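Local coordinates for bifunctional protein PutA (Bdellovibrio bacteriovorus, PDB 5UR2) that probably oxidises proline to glutamate in two steps, with an FAD-dependent proline dehydrogenase and an NAD-dependent glutamate semialdehyde dehydrogenase in one chain, at residues R606-L611 with A655-N660; L615-G618 with L624-Y627; A649-A654 with K962-P967. All coordinates share one frame; numbering follows the deposited sequence.

Contact 1: residues R606-L611 with A655-N660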
ATOM      1  N   ARG B 606     -13.417  -5.795   1.901  1.00 19.14           N
ATOM      2  CA  ARG B 606     -12.173  -6.289   2.483  1.00 19.34           C
ATOM      3  C   ARG B 606     -11.117  -5.186   2.537  1.00 15.77           C
ATOM      4  O   ARG B 606     -10.427  -5.031   3.547  1.00 23.53           O
ATOM      5  CB  ARG B 606     -11.666  -7.492   1.686  1.00 15.91           C
ATOM      6  CG  ARG B 606     -10.327  -8.058   2.150  1.00 17.94           C
ATOM      7  CD  ARG B 606      -9.927  -9.236   1.234  1.00 26.50           C
ATOM      8  NE  ARG B 606      -8.713  -9.907   1.682  1.00 29.46           N
ATOM      9  CZ  ARG B 606      -7.490  -9.415   1.504  1.00 30.90           C
ATOM     10  NH1 ARG B 606      -7.317  -8.245   0.895  1.00 23.35           N
ATOM     11  NH2 ARG B 606      -6.441 -10.083   1.949  1.00 28.27           N
ATOM     12  N   HIS B 607     -10.987  -4.401   1.467  1.00 18.41           N
ATOM     13  CA  HIS B 607      -9.958  -3.359   1.441  1.00 18.32           C
ATOM     14  C   HIS B 607     -10.226  -2.284   2.491  1.00 20.83           C
ATOM     15  O   HIS B 607      -9.296  -1.823   3.165  1.00 21.41           O
ATOM     16  CB  HIS B 607      -9.869  -2.739   0.046  1.00 13.19           C
ATOM     17  CG  HIS B 607      -8.561  -2.070  -0.246  1.00 21.46           C
ATOM     18  ND1 HIS B 607      -8.362  -1.281  -1.363  1.00 22.29           N
ATOM     19  CD2 HIS B 607      -7.381  -2.079   0.424  1.00 18.55           C
ATOM     20  CE1 HIS B 607      -7.119  -0.833  -1.365  1.00 19.68           C
ATOM     21  NE2 HIS B 607      -6.505  -1.300  -0.291  1.00 20.62           N
ATOM     22  N   MET B 608     -11.490  -1.877   2.647  1.00 15.82           N
ATOM     23  CA  MET B 608     -11.809  -0.849   3.631  1.00 15.66           C
ATOM     24  C   MET B 608     -11.467  -1.327   5.033  1.00 23.26           C
ATOM     25  O   MET B 608     -10.992  -0.546   5.869  1.00 24.02           O
ATOM     26  CB  MET B 608     -13.289  -0.474   3.537  1.00 13.40           C
ATOM     27  CG  MET B 608     -13.708   0.757   4.385  1.00 15.36           C
ATOM     28  SD  MET B 608     -12.957   2.288   3.721  1.00 19.65           S
ATOM     29  CE  MET B 608     -11.588   2.587   4.853  1.00 18.09           C
ATOM     30  N   ARG B 609     -11.664  -2.621   5.291  1.00 18.24           N
ATOM     31  CA  ARG B 609     -11.311  -3.189   6.581  1.00 20.03           C
ATOM     32  C   ARG B 609      -9.813  -3.140   6.822  1.00 21.26           C
ATOM     33  O   ARG B 609      -9.387  -2.977   7.974  1.00 22.98           O
ATOM     34  CB  ARG B 609     -11.832  -4.618   6.684  1.00 18.46           C
ATOM     35  CG  ARG B 609     -13.342  -4.681   6.857  1.00 17.59           C
ATOM     36  CD  ARG B 609     -13.841  -6.131   6.865  1.00 16.26           C
ATOM     37  NE  ARG B 609     -15.200  -6.166   7.364  1.00 21.46           N
ATOM     38  CZ  ARG B 609     -16.247  -6.612   6.677  1.00 24.81           C
ATOM     39  NH1 ARG B 609     -16.087  -7.093   5.451  1.00 22.48           N
ATOM     40  NH2 ARG B 609     -17.459  -6.586   7.229  1.00 25.41           N
ATOM     41  N   GLU B 610      -9.000  -3.232   5.760  1.00 19.36           N
ATOM     42  CA  GLU B 610      -7.568  -2.993   5.929  1.00 24.37           C
ATOM     43  C   GLU B 610      -7.272  -1.508   6.142  1.00 25.96           C
ATOM     44  O   GLU B 610      -6.511  -1.146   7.045  1.00 23.00           O
ATOM     45  CB  GLU B 610      -6.774  -3.520   4.732  1.00 26.50           C
ATOM     46  CG  GLU B 610      -6.825  -5.015   4.534  1.00 39.70           C
ATOM     47  CD  GLU B 610      -6.076  -5.446   3.287  1.00 57.62           C
ATOM     48  OE1 GLU B 610      -6.667  -5.396   2.182  1.00 63.97           O
ATOM     49  OE2 GLU B 610      -4.884  -5.810   3.410  1.00 60.88           O
ATOM     50  N   LEU B 611      -7.846  -0.632   5.302  1.00 19.16           N
ATOM     51  CA  LEU B 611      -7.473   0.784   5.310  1.00 17.66           C
ATOM     52  C   LEU B 611      -8.018   1.550   6.523  1.00 16.41           C
ATOM     53  O   LEU B 611      -7.588   2.681   6.757  1.00 22.91           O
ATOM     54  CB  LEU B 611      -7.941   1.445   4.001  1.00 20.93           C
ATOM     55  CG  LEU B 611      -7.223   0.953   2.725  1.00 24.64           C
ATOM     56  CD1 LEU B 611      -7.825   1.554   1.477  1.00 28.61           C
ATOM     57  CD2 LEU B 611      -5.725   1.197   2.733  1.00 18.25           C
ATOM     58  N   ALA B 655     -17.369   3.779  -3.566  1.00 18.27           N
ATOM     59  CA  ALA B 655     -17.645   5.118  -3.058  1.00 18.43           C
ATOM     60  C   ALA B 655     -18.282   5.052  -1.675  1.00 20.36           C
ATOM     61  O   ALA B 655     -17.848   5.734  -0.745  1.00 21.62           O
ATOM     62  CB  ALA B 655     -18.564   5.859  -4.027  1.00 19.02           C
ATOM     63  N   ALA B 656     -19.320   4.233  -1.533  1.00 16.11           N
ATOM     64  CA  ALA B 656     -20.066   4.192  -0.283  1.00 18.07           C
ATOM     65  C   ALA B 656     -19.252   3.561   0.840  1.00 23.09           C
ATOM     66  O   ALA B 656     -19.235   4.089   1.963  1.00 23.39           O
ATOM     67  CB  ALA B 656     -21.389   3.450  -0.487  1.00 16.38           C
ATOM     68  N   VAL B 657     -18.550   2.449   0.565  1.00 17.90           N
ATOM     69  CA  VAL B 657     -17.807   1.817   1.651  1.00 14.34           C
ATOM     70  C   VAL B 657     -16.702   2.746   2.131  1.00 19.02           C
ATOM     71  O   VAL B 657     -16.329   2.719   3.310  1.00 18.94           O
ATOM     72  CB  VAL B 657     -17.237   0.437   1.248  1.00 16.73           C
ATOM     73  CG1 VAL B 657     -15.866   0.579   0.552  1.00 13.29           C
ATOM     74  CG2 VAL B 657     -17.100  -0.443   2.478  1.00 15.72           C
ATOM     75  N   ALA B 658     -16.197   3.614   1.251  1.00 15.37           N
ATOM     76  CA  ALA B 658     -15.207   4.596   1.677  1.00 16.71           C
ATOM     77  C   ALA B 658     -15.805   5.724   2.503  1.00 21.17           C
ATOM     78  O   ALA B 658     -15.055   6.609   2.921  1.00 17.51           O
ATOM     79  CB  ALA B 658     -14.488   5.191   0.463  1.00 13.76           C
ATOM     80  N   GLY B 659     -17.109   5.711   2.773  1.00 20.35           N
ATOM     81  CA  GLY B 659     -17.727   6.757   3.557  1.00 22.08           C
ATOM     82  C   GLY B 659     -18.355   7.874   2.749  1.00 20.23           C
ATOM     83  O   GLY B 659     -18.740   8.893   3.328  1.00 20.17           O
ATOM     84  N   ASN B 660     -18.404   7.752   1.432  1.00 14.36           N
ATOM     85  CA  ASN B 660     -19.077   8.764   0.629  1.00 20.57           C
ATOM     86  C   ASN B 660     -20.547   8.413   0.446  1.00 16.92           C
ATOM     87  O   ASN B 660     -20.958   7.263   0.621  1.00 22.22           O
ATOM     88  CB  ASN B 660     -18.389   8.909  -0.725  1.00 20.63           C
ATOM     89  CG  ASN B 660     -16.903   9.170  -0.586  1.00 22.92           C
ATOM     90  OD1 ASN B 660     -16.481  10.311  -0.312  1.00 21.39           O
ATOM     91  ND2 ASN B 660     -16.094   8.116  -0.759  1.00 17.02           N
TER
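Met-608, near the C-terminal end of helix 587-611, meets Val-657 and Ala-658 where helix 646-657 runs out, and no hydrogen bond joins the two segments. The evidence for apolar packing is the approach of Met-608 CB to Val-657 CG2 at 4.0 Å, with the two side chains sliding past each other in opposite directions. Met-608 sets its CG anti to the backbone N (chi1 -171°), and a bend at chi2 (68°) then carries the sulfur past the valine to the helix end. There Met-608 SD lies 3.4 Å from Val-657 O and 3.8 Å from Ala-658 CA. Helix 554-570 covers the same two side chains, through Cys-554 and Arg-557 on Met-608 and Val-561 on Val-657, and Arg-557 NE donates a hydrogen bond to Val-657 O.

Hydrogen bonds and salt bridges between residues of the two segments all stay within one segment. Arg-606 NH1 and Glu-610 OE1 form a salt bridge of 3.2 Å, one turn apart along the helix. In the other segment Ala-655 O takes two donors from Asn-660: the backbone N at 3.0 Å and the side-chain ND2, also at 3.0 Å. The ND2 bond lies in the carbonyl plane on a lone pair, while Asn-660 OD1 accepts from Arg-632 N and Gly-633 N of strand 623-638.

Gly-659 leaves the helix with phi 95°, and its N bonds to Ala-656 O at 2.8 Å; together with the Asn-660 N bond to Ala-655 O, this is a Schellman motif ending a helix of the Rossmann-like NAD-binding domain of the aldehyde dehydrogenase fold.

Contact 2: residues L615-G618 with L624-Y627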
ATOM      1  N   LEU B 615      -2.010   3.996  10.099  1.00 24.02           N
ATOM      2  CA  LEU B 615      -0.639   3.573   9.845  1.00 21.63           C
ATOM      3  C   LEU B 615       0.318   4.483  10.610  1.00 21.89           C
ATOM      4  O   LEU B 615       0.363   5.690  10.358  1.00 17.84           O
ATOM      5  CB  LEU B 615      -0.324   3.591   8.350  1.00 17.22           C
ATOM      6  CG  LEU B 615       1.144   3.301   8.019  1.00 25.32           C
ATOM      7  CD1 LEU B 615       1.543   1.848   8.329  1.00 18.26           C
ATOM      8  CD2 LEU B 615       1.464   3.669   6.587  1.00 23.95           C
ATOM      9  N   ARG B 616       1.061   3.905  11.553  1.00 17.98           N
ATOM     10  CA  ARG B 616       2.082   4.646  12.285  1.00 18.76           C
ATOM     11  C   ARG B 616       3.207   5.052  11.337  1.00 24.71           C
ATOM     12  O   ARG B 616       3.712   4.223  10.567  1.00 25.06           O
ATOM     13  CB  ARG B 616       2.629   3.793  13.434  1.00 22.77           C
ATOM     14  CG  ARG B 616       3.667   4.500  14.346  1.00 22.68           C
ATOM     15  CD  ARG B 616       3.029   5.393  15.412  1.00 23.92           C
ATOM     16  NE  ARG B 616       4.007   5.798  16.424  1.00 29.69           N
ATOM     17  CZ  ARG B 616       4.758   6.898  16.345  1.00 33.21           C
ATOM     18  NH1 ARG B 616       4.634   7.719  15.299  1.00 19.51           N
ATOM     19  NH2 ARG B 616       5.644   7.175  17.298  1.00 24.28           N
ATOM     20  N   VAL B 617       3.575   6.336  11.348  1.00 18.02           N
ATOM     21  CA  VAL B 617       4.664   6.826  10.511  1.00 18.24           C
ATOM     22  C   VAL B 617       5.672   7.544  11.393  1.00 19.72           C
ATOM     23  O   VAL B 617       5.333   8.074  12.454  1.00 20.98           O
ATOM     24  CB  VAL B 617       4.177   7.757   9.360  1.00 20.57           C
ATOM     25  CG1 VAL B 617       3.418   6.962   8.319  1.00 17.43           C
ATOM     26  CG2 VAL B 617       3.303   8.913   9.885  1.00 17.88           C
ATOM     27  N   GLY B 618       6.927   7.557  10.948  1.00 22.59           N
ATOM     28  CA  GLY B 618       7.977   8.218  11.704  1.00 23.68           C
ATOM     29  C   GLY B 618       8.455   7.371  12.865  1.00 24.14           C
ATOM     30  O   GLY B 618       9.602   6.917  12.874  1.00 21.68           O
ATOM     31  N   LEU B 624       3.187  10.809  18.569  1.00 25.43           N
ATOM     32  CA  LEU B 624       2.411   9.842  17.807  1.00 26.39           C
ATOM     33  C   LEU B 624       2.009  10.465  16.479  1.00 28.52           C
ATOM     34  O   LEU B 624       1.488  11.585  16.444  1.00 30.36           O
ATOM     35  CB  LEU B 624       1.162   9.403  18.573  1.00 19.66           C
ATOM     36  CG  LEU B 624       1.429   8.569  19.818  1.00 33.86           C
ATOM     37  CD1 LEU B 624       0.109   8.194  20.505  1.00 27.39           C
ATOM     38  CD2 LEU B 624       2.268   7.331  19.467  1.00 24.79           C
ATOM     39  N   SER B 625       2.250   9.744  15.390  1.00 25.79           N
ATOM     40  CA  SER B 625       1.908  10.246  14.069  1.00 20.39           C
ATOM     41  C   SER B 625       1.317   9.108  13.260  1.00 20.31           C
ATOM     42  O   SER B 625       1.906   8.023  13.194  1.00 23.41           O
ATOM     43  CB  SER B 625       3.144  10.841  13.380  1.00 20.39           C
ATOM     44  OG  SER B 625       2.742  11.761  12.386  1.00 23.23           O
ATOM     45  N   HIS B 626       0.145   9.337  12.680  1.00 19.59           N
ATOM     46  CA  HIS B 626      -0.547   8.300  11.923  1.00 20.98           C
ATOM     47  C   HIS B 626      -1.045   8.835  10.585  1.00 24.65           C
ATOM     48  O   HIS B 626      -1.507   9.977  10.489  1.00 23.39           O
ATOM     49  CB  HIS B 626      -1.702   7.730  12.702  1.00 17.05           C
ATOM     50  CG  HIS B 626      -1.282   6.984  13.924  1.00 21.29           C
ATOM     51  ND1 HIS B 626      -1.099   7.598  15.143  1.00 27.79           N
ATOM     52  CD2 HIS B 626      -0.991   5.675  14.114  1.00 20.46           C
ATOM     53  CE1 HIS B 626      -0.725   6.698  16.036  1.00 27.30           C
ATOM     54  NE2 HIS B 626      -0.652   5.523  15.437  1.00 29.62           N
ATOM     55  N   TYR B 627      -0.916   7.995   9.558  1.00 16.58           N
ATOM     56  CA  TYR B 627      -1.422   8.236   8.216  1.00 17.24           C
ATOM     57  C   TYR B 627      -2.752   7.504   8.082  1.00 20.93           C
ATOM     58  O   TYR B 627      -2.843   6.308   8.396  1.00 17.19           O
ATOM     59  CB  TYR B 627      -0.394   7.750   7.187  1.00 16.28           C
ATOM     60  CG  TYR B 627      -0.592   8.148   5.736  1.00 16.72           C
ATOM     61  CD1 TYR B 627      -0.160   9.391   5.269  1.00 22.39           C
ATOM     62  CD2 TYR B 627      -1.127   7.256   4.814  1.00 15.75           C
ATOM     63  CE1 TYR B 627      -0.298   9.743   3.943  1.00 16.19           C
ATOM     64  CE2 TYR B 627      -1.269   7.600   3.479  1.00 17.89           C
ATOM     65  CZ  TYR B 627      -0.846   8.841   3.052  1.00 20.59           C
ATOM     66  OH  TYR B 627      -0.976   9.194   1.728  1.00 22.90           O
TER
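Leu-615 and Tyr-627 exchange two backbone hydrogen bonds, Leu-615 N to Tyr-627 O at 3.0 Å and Tyr-627 N to Leu-615 O at 2.8 Å, which defines an antiparallel hydrogen-bonded pair. The next pair, Arg-616 with His-626, is non-hydrogen-bonded; beyond it Val-617 N donates to Ser-625 O at 3.0 Å, nearly straight at 171° but from above the carbonyl plane. A CA-H...O contact from His-626 CA to Leu-615 O, 3.2 Å, adds to the backbone pairing.

These bonds close a beta hairpin between strands 615-616 and 623-638. In aldehyde dehydrogenases a beta-flap of this kind projects from the NAD-binding domain and takes part in oligomerisation, and here its longer strand also pairs with strand 965-973.

On the face carrying Arg-616 and His-626, the arginine starts with CG anti to its own N and bends at chi2 (82°), which turns the chain along the partner strand. Arg-616 CD passes the imidazole at 3.7 Å from His-626 NE2, the guanidinium and ring planes being 46° apart. Farther out, Leu-624 CD2 lies over one guanidinium face, 3.8 Å from Arg-616 NE. Arg-616 NH1 makes a weak hydrogen bond to Ser-625 O, whereas Arg-616 NH2 forms a salt bridge with Glu-983.

Among the apolar contacts, Val-617 CG1 reaches Tyr-627 CB at 4.1 Å, the two side chains crossing at a slant. The polar ends of Ser-625 and Tyr-627 turn to the second subunit. Ser-625 OG is hydrogen-bonded to Arg-940 O of that subunit as well as to Thr-971 of its own chain, and Tyr-627 OH to Asp-959 of the second subunit.

Contact 3: residues A649-A654 with K962-P967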
ATOM      1  N   ALA B 649     -22.141  -1.509  -9.746  1.00 21.55           N
ATOM      2  CA  ALA B 649     -22.008  -1.902  -8.336  1.00 17.94           C
ATOM      3  C   ALA B 649     -20.613  -1.603  -7.782  1.00 16.98           C
ATOM      4  O   ALA B 649     -20.472  -1.170  -6.628  1.00 20.37           O
ATOM      5  CB  ALA B 649     -22.331  -3.381  -8.154  1.00 23.01           C
ATOM      6  N   GLY B 650     -19.569  -1.847  -8.576  1.00 17.56           N
ATOM      7  CA  GLY B 650     -18.216  -1.539  -8.121  1.00 15.46           C
ATOM      8  C   GLY B 650     -18.019  -0.059  -7.812  1.00 19.13           C
ATOM      9  O   GLY B 650     -17.400   0.304  -6.809  1.00 22.99           O
ATOM     10  N   MET B 651     -18.510   0.818  -8.692  1.00 18.79           N
ATOM     11  CA  MET B 651     -18.410   2.255  -8.432  1.00 18.51           C
ATOM     12  C   MET B 651     -19.181   2.629  -7.169  1.00 17.29           C
ATOM     13  O   MET B 651     -18.658   3.329  -6.293  1.00 13.92           O
ATOM     14  CB  MET B 651     -18.938   3.052  -9.633  1.00 19.83           C
ATOM     15  CG  MET B 651     -18.125   2.940 -10.927  1.00 23.72           C
ATOM     16  SD  MET B 651     -19.077   3.623 -12.329  1.00 29.80           S
ATOM     17  CE  MET B 651     -17.781   4.064 -13.472  1.00 34.99           C
ATOM     18  N   VAL B 652     -20.415   2.128  -7.038  1.00 17.19           N
ATOM     19  CA  VAL B 652     -21.277   2.525  -5.923  1.00 15.92           C
ATOM     20  C   VAL B 652     -20.731   2.006  -4.594  1.00 21.30           C
ATOM     21  O   VAL B 652     -20.713   2.737  -3.592  1.00 18.73           O
ATOM     22  CB  VAL B 652     -22.726   2.045  -6.159  1.00 19.82           C
ATOM     23  CG1 VAL B 652     -23.593   2.270  -4.906  1.00 17.54           C
ATOM     24  CG2 VAL B 652     -23.348   2.794  -7.308  1.00 14.55           C
ATOM     25  N   THR B 653     -20.332   0.724  -4.542  1.00 14.79           N
ATOM     26  CA  THR B 653     -19.870   0.175  -3.269  1.00 13.65           C
ATOM     27  C   THR B 653     -18.512   0.742  -2.881  1.00 17.36           C
ATOM     28  O   THR B 653     -18.251   0.971  -1.690  1.00 19.90           O
ATOM     29  CB  THR B 653     -19.808  -1.355  -3.294  1.00 16.26           C
ATOM     30  OG1 THR B 653     -18.955  -1.796  -4.356  1.00 15.77           O
ATOM     31  CG2 THR B 653     -21.177  -1.954  -3.464  1.00 15.41           C
ATOM     32  N   ALA B 654     -17.623   0.966  -3.858  1.00 14.56           N
ATOM     33  CA  ALA B 654     -16.338   1.574  -3.522  1.00 17.87           C
ATOM     34  C   ALA B 654     -16.549   2.951  -2.912  1.00 16.04           C
ATOM     35  O   ALA B 654     -16.028   3.249  -1.835  1.00 17.25           O
ATOM     36  CB  ALA B 654     -15.430   1.672  -4.752  1.00 13.78           C
ATOM     37  N   LYS B 962      -8.668   4.012  -2.759  1.00 17.61           N
ATOM     38  CA  LYS B 962      -8.088   5.275  -2.300  1.00 22.59           C
ATOM     39  C   LYS B 962      -8.487   6.468  -3.165  1.00 21.19           C
ATOM     40  O   LYS B 962      -8.460   7.612  -2.682  1.00 19.55           O
ATOM     41  CB  LYS B 962      -6.562   5.164  -2.259  1.00 18.62           C
ATOM     42  CG  LYS B 962      -6.041   4.146  -1.226  1.00 18.62           C
ATOM     43  CD  LYS B 962      -4.539   3.991  -1.363  1.00 21.32           C
ATOM     44  CE  LYS B 962      -3.991   3.024  -0.358  1.00 21.65           C
ATOM     45  NZ  LYS B 962      -2.506   3.007  -0.376  1.00 18.60           N
ATOM     46  N   GLN B 963      -8.842   6.237  -4.428  1.00 16.53           N
ATOM     47  CA  GLN B 963      -9.297   7.330  -5.293  1.00 17.74           C
ATOM     48  C   GLN B 963     -10.576   7.979  -4.772  1.00 22.35           C
ATOM     49  O   GLN B 963     -10.883   9.118  -5.145  1.00 21.65           O
ATOM     50  CB  GLN B 963      -9.533   6.808  -6.711  1.00 14.41           C
ATOM     51  CG  GLN B 963      -8.272   6.439  -7.487  1.00 29.54           C
ATOM     52  CD  GLN B 963      -7.537   7.667  -7.978  1.00 39.20           C
ATOM     53  OE1 GLN B 963      -6.677   8.206  -7.285  1.00 39.85           O
ATOM     54  NE2 GLN B 963      -7.920   8.155  -9.156  1.00 38.27           N
ATOM     55  N   TYR B 964     -11.347   7.257  -3.961  1.00 19.27           N
ATOM     56  CA  TYR B 964     -12.569   7.766  -3.361  1.00 19.57           C
ATOM     57  C   TYR B 964     -12.329   8.390  -1.992  1.00 17.07           C
ATOM     58  O   TYR B 964     -13.298   8.702  -1.295  1.00 14.51           O
ATOM     59  CB  TYR B 964     -13.604   6.636  -3.241  1.00 13.98           C
ATOM     60  CG  TYR B 964     -14.067   6.124  -4.589  1.00 19.01           C
ATOM     61  CD1 TYR B 964     -13.361   5.130  -5.266  1.00 19.37           C
ATOM     62  CD2 TYR B 964     -15.199   6.654  -5.190  1.00 20.56           C
ATOM     63  CE1 TYR B 964     -13.789   4.668  -6.511  1.00 20.83           C
ATOM     64  CE2 TYR B 964     -15.640   6.201  -6.411  1.00 25.89           C
ATOM     65  CZ  TYR B 964     -14.938   5.211  -7.070  1.00 25.07           C
ATOM     66  OH  TYR B 964     -15.410   4.800  -8.294  1.00 22.89           O
ATOM     67  N   MET B 965     -11.066   8.605  -1.612  1.00 16.11           N
ATOM     68  CA  MET B 965     -10.705   9.061  -0.276  1.00 20.61           C
ATOM     69  C   MET B 965      -9.641  10.145  -0.391  1.00 22.66           C
ATOM     70  O   MET B 965      -9.130  10.426  -1.478  1.00 21.86           O
ATOM     71  CB  MET B 965     -10.227   7.884   0.608  1.00 14.82           C
ATOM     72  CG  MET B 965     -11.323   6.852   0.808  1.00 21.03           C
ATOM     73  SD  MET B 965     -10.952   5.524   1.983  1.00 26.48           S
ATOM     74  CE  MET B 965      -9.457   4.864   1.282  1.00 15.09           C
ATOM     75  N   GLU B 966      -9.360  10.800   0.741  1.00 19.91           N
ATOM     76  CA  GLU B 966      -8.259  11.727   0.924  1.00 21.49           C
ATOM     77  C   GLU B 966      -7.297  11.171   1.962  1.00 15.07           C
ATOM     78  O   GLU B 966      -7.733  10.710   3.024  1.00 17.73           O
ATOM     79  CB  GLU B 966      -8.726  13.128   1.389  1.00 18.07           C
ATOM     80  CG  GLU B 966      -9.445  13.964   0.353  1.00 21.83           C
ATOM     81  CD  GLU B 966      -8.536  14.408  -0.747  1.00 27.26           C
ATOM     82  OE1 GLU B 966      -7.339  14.675  -0.458  1.00 27.17           O
ATOM     83  OE2 GLU B 966      -9.014  14.482  -1.906  1.00 28.20           O
ATOM     84  N   PRO B 967      -5.998  11.227   1.704  1.00 16.79           N
ATOM     85  CA  PRO B 967      -5.030  10.876   2.746  1.00 18.66           C
ATOM     86  C   PRO B 967      -4.943  11.993   3.768  1.00 24.75           C
ATOM     87  O   PRO B 967      -5.105  13.172   3.439  1.00 25.38           O
ATOM     88  CB  PRO B 967      -3.714  10.752   1.971  1.00 16.30           C
ATOM     89  CG  PRO B 967      -3.880  11.817   0.862  1.00 15.63           C
ATOM     90  CD  PRO B 967      -5.347  11.770   0.485  1.00 15.38           C
TER
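Ala-654 rests its methyl group on the ring of Tyr-964. Ala-654 CB stands 4.2 Å from the Tyr-964 ring centroid and 27° off the normal, a CH-pi contact over the face; its nearest ring atom is Tyr-964 CE1 at 3.8 Å. The tyrosine has its ring anti to the carbonyl carbon (chi1 -65°), pointing it at the helix so that the phenol end reaches Met-651, one turn earlier than Ala-654. There Tyr-964 OH lies 3.9 Å from Met-651 CA and 4.2 Å from Met-651 CB, a van der Waals approach to the helix backbone. The hydroxyl is hydrogen-bonded to Tyr-960 OH, and the two tyrosine rings also meet with their planes about 65° apart.

In the next shell, the Met-651 side chain runs extended beyond CG and away from the tyrosine, to pack on Val-637, Ala-715 and Thr-717 of the central sheet. Ala-715 touches Tyr-964 as well and so borders both partners. The backbone carrying the ring is fixed by Met-965 N bonding to Lys-962 O at 3.0 Å, and by Arg-742 NH1, which is hydrogen-bonded to the carbonyls of Gln-963 and Met-965 on either side of Tyr-964.

Within the helix, Ala-649 O accepts both Thr-653 N and Thr-653 OG1, each at 2.8 Å, one from above and one from below the plane of that carbonyl, while Thr-653 packs on Cys-601 and Tyr-604 of helix 587-611. The Met-651 side chain is about 6 Å from that of Glu-746, a predicted active-site residue, which places this packing of a Rossmann-like domain helix on the residues leading into strand 965-973 close to the probable aldehyde dehydrogenase active site.

In the fold
Contacts 1 and 3 are buried, their centres about 7 Å apart, and share helix 646-657: contact 1 joins its C-terminal end to helix 587-611, contact 3 packs its preceding turns on the approach to strand 965-973. They also touch directly, Asn-660 ND2 lying 2.9 Å from Tyr-964 O in a probable hydrogen bond. Both rely on apolar packing across their segments, with sulfur or an aromatic ring at the centre. Contact 2, its centre about 20 Å from that of contact 1 and about 23 Å from that of contact 3, is only partly buried and is held by backbone hydrogen bonds instead. It touches contact 3 through Tyr-627 and Pro-967 on neighbouring strands, and both reach the second subunit, which contact 1 does not.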